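Local coordinates for transcription antitermination protein NusB (Thermotoga maritima, PDB 1TZV) that probably takes part in transcription antitermination, binding the boxA antiterminator RNA of ribosomal RNA operons so that these genes are fully transcribed, at residues I61-I65 and L85-Y90. Residues are numbered along the deposited sequence; the frame is centred on the assembly and turned at random. Where two conformers were deposited one is given.
Sequences IDDLI and LRLATY
Asp-62 and Arg-86 join helices 58-66 and 79-94 of the all-helical NusB fold through a salt bridge laid along the border of an apolar interface. The short segments cross at 101°, their axes 9.8 Å apart. The guanidinium meets the carboxylate side-on: Arg-86 NE gives an almost straight bond (175°) to the syn lone pair of Asp-62 OD1, and NH1 lies 2.8 Å from OD2. With the two planes only 14° apart, this two-pronged grip fixes the rotation of both groups. Arg-86 gets there with its chain extended from CG to NE, its CG methylene beside the CD1 methyl of Ile-65. Ile-65 CD1 sits 3.7 Å from Leu-85 C, while Ile-65 CG1 packs 3.6 Å from Thr-89 OG1. One turn earlier, Ile-61 has CG2 anti to its backbone N, directed at Arg-86 CA (3.9 Å), and sends CD1 to Tyr-90 CB. Leu-64 CD2 meets the Thr-89 methyl. Thr-89 OG1, buried among these aliphatic groups, bonds back to Leu-85 O at 2.8 Å, on the opposite face of that carbonyl from Thr-89 N. Helix 117-134 adds Ile-130 against Thr-89 and Ile-126 against Leu-85. The chemistry thus divides the work: hydrocarbon fills the crossing, the threonine hydroxyl is satisfied within its own helix, and paired charges at the partly exposed border tie the helices together.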
loop_
_atom_site.group_PDB
_atom_site.type_symbol
_atom_site.label_atom_id
_atom_site.label_comp_id
_atom_site.label_asym_id
_atom_site.label_seq_id
_atom_site.Cartn_x
_atom_site.Cartn_y
_atom_site.Cartn_z
ATOM N N ILE A 61 -3.287 6.689 8.859
ATOM C CA ILE A 61 -2.167 6.144 8.081
ATOM C C ILE A 61 -1.229 7.270 7.620
ATOM O O ILE A 61 -0.005 7.188 7.808
ATOM C CB ILE A 61 -2.699 5.330 6.864
ATOM C CG1 ILE A 61 -3.322 4.024 7.354
ATOM C CG2 ILE A 61 -1.581 5.031 5.878
ATOM C CD1 ILE A 61 -4.147 3.333 6.299
ATOM N N ASP A 62 -1.789 8.324 7.028
ATOM C CA ASP A 62 -0.971 9.443 6.561
ATOM C C ASP A 62 -0.233 10.116 7.721
ATOM O O ASP A 62 0.952 10.433 7.611
ATOM C CB ASP A 62 -1.842 10.488 5.843
ATOM C CG ASP A 62 -2.221 10.072 4.443
ATOM O OD1 ASP A 62 -1.833 8.968 3.997
ATOM O OD2 ASP A 62 -2.924 10.870 3.760
ATOM N N ASP A 63 -0.944 10.323 8.827
ATOM C CA ASP A 63 -0.365 10.944 10.018
ATOM C C ASP A 63 0.810 10.126 10.544
ATOM O O ASP A 63 1.828 10.677 10.958
ATOM C CB ASP A 63 -1.455 11.105 11.095
ATOM C CG ASP A 63 -0.936 10.905 12.520
ATOM O OD1 ASP A 63 -1.336 11.691 13.403
ATOM O OD2 ASP A 63 -0.159 9.961 12.774
ATOM N N LEU A 64 0.668 8.809 10.523
ATOM C CA LEU A 64 1.720 7.926 11.006
ATOM C C LEU A 64 2.943 8.000 10.071
ATOM O O LEU A 64 4.071 8.163 10.530
ATOM C CB LEU A 64 1.209 6.486 11.100
ATOM C CG LEU A 64 2.254 5.443 11.540
ATOM C CD1 LEU A 64 2.901 5.849 12.864
ATOM C CD2 LEU A 64 1.597 4.089 11.655
ATOM N N ILE A 65 2.728 7.900 8.761
ATOM C CA ILE A 65 3.843 7.976 7.821
ATOM C C ILE A 65 4.600 9.298 7.978
ATOM O O ILE A 65 5.837 9.333 7.968
ATOM C CB ILE A 65 3.331 7.864 6.359
ATOM C CG1 ILE A 65 2.752 6.471 6.125
ATOM C CG2 ILE A 65 4.467 8.126 5.381
ATOM C CD1 ILE A 65 1.830 6.426 4.906
ATOM N N LEU A 85 3.593 3.811 0.309
ATOM C CA LEU A 85 3.706 3.917 1.762
ATOM C C LEU A 85 2.354 3.725 2.434
ATOM O O LEU A 85 2.249 3.041 3.462
ATOM C CB LEU A 85 4.344 5.256 2.157
ATOM C CG LEU A 85 5.839 5.356 1.817
ATOM C CD1 LEU A 85 6.325 6.786 2.097
ATOM C CD2 LEU A 85 6.665 4.353 2.641
ATOM N N ARG A 86 1.291 4.290 1.876
ATOM C CA ARG A 86 -0.047 4.112 2.451
ATOM C C ARG A 86 -0.453 2.636 2.434
ATOM O O ARG A 86 -0.927 2.089 3.443
ATOM C CB ARG A 86 -1.100 4.908 1.667
ATOM C CG ARG A 86 -1.057 6.387 1.910
ATOM C CD ARG A 86 -1.852 7.092 0.840
ATOM N NE ARG A 86 -2.191 8.449 1.267
ATOM C CZ ARG A 86 -2.678 9.386 0.455
ATOM N NH1 ARG A 86 -2.997 10.578 0.942
ATOM N NH2 ARG A 86 -2.792 9.141 -0.846
ATOM N N LEU A 87 -0.275 1.993 1.290
ATOM C CA LEU A 87 -0.634 0.588 1.112
ATOM C C LEU A 87 0.140 -0.332 2.060
ATOM O O LEU A 87 -0.437 -1.210 2.730
ATOM C CB LEU A 87 -0.388 0.191 -0.354
ATOM C CG LEU A 87 -0.546 -1.274 -0.781
ATOM C CD1 LEU A 87 -1.828 -1.871 -0.230
ATOM C CD2 LEU A 87 -0.541 -1.340 -2.303
ATOM N N ALA A 88 1.450 -0.143 2.119
ATOM C CA ALA A 88 2.298 -0.953 2.991
ATOM C C ALA A 88 1.999 -0.711 4.469
ATOM O O ALA A 88 2.038 -1.669 5.261
ATOM C CB ALA A 88 3.789 -0.667 2.710
ATOM N N THR A 89 1.732 0.531 4.871
ATOM C CA THR A 89 1.433 0.831 6.277
ATOM C C THR A 89 0.107 0.163 6.646
ATOM O O THR A 89 -0.012 -0.452 7.720
ATOM C CB THR A 89 1.405 2.356 6.504
ATOM O OG1 THR A 89 2.712 2.867 6.227
ATOM C CG2 THR A 89 1.067 2.711 7.971
ATOM N N TYR A 90 -0.882 0.238 5.763
ATOM C CA TYR A 90 -2.151 -0.418 6.002
ATOM C C TYR A 90 -1.911 -1.915 6.193
ATOM O O TYR A 90 -2.413 -2.529 7.141
ATOM C CB TYR A 90 -3.092 -0.217 4.803
ATOM C CG TYR A 90 -4.255 -1.185 4.847
ATOM C CD1 TYR A 90 -5.327 -0.988 5.742
ATOM C CD2 TYR A 90 -4.212 -2.378 4.127
ATOM C CE1 TYR A 90 -6.303 -1.972 5.918
ATOM C CE2 TYR A 90 -5.187 -3.371 4.301
ATOM C CZ TYR A 90 -6.217 -3.152 5.202
ATOM O OH TYR A 90 -7.145 -4.150 5.429
#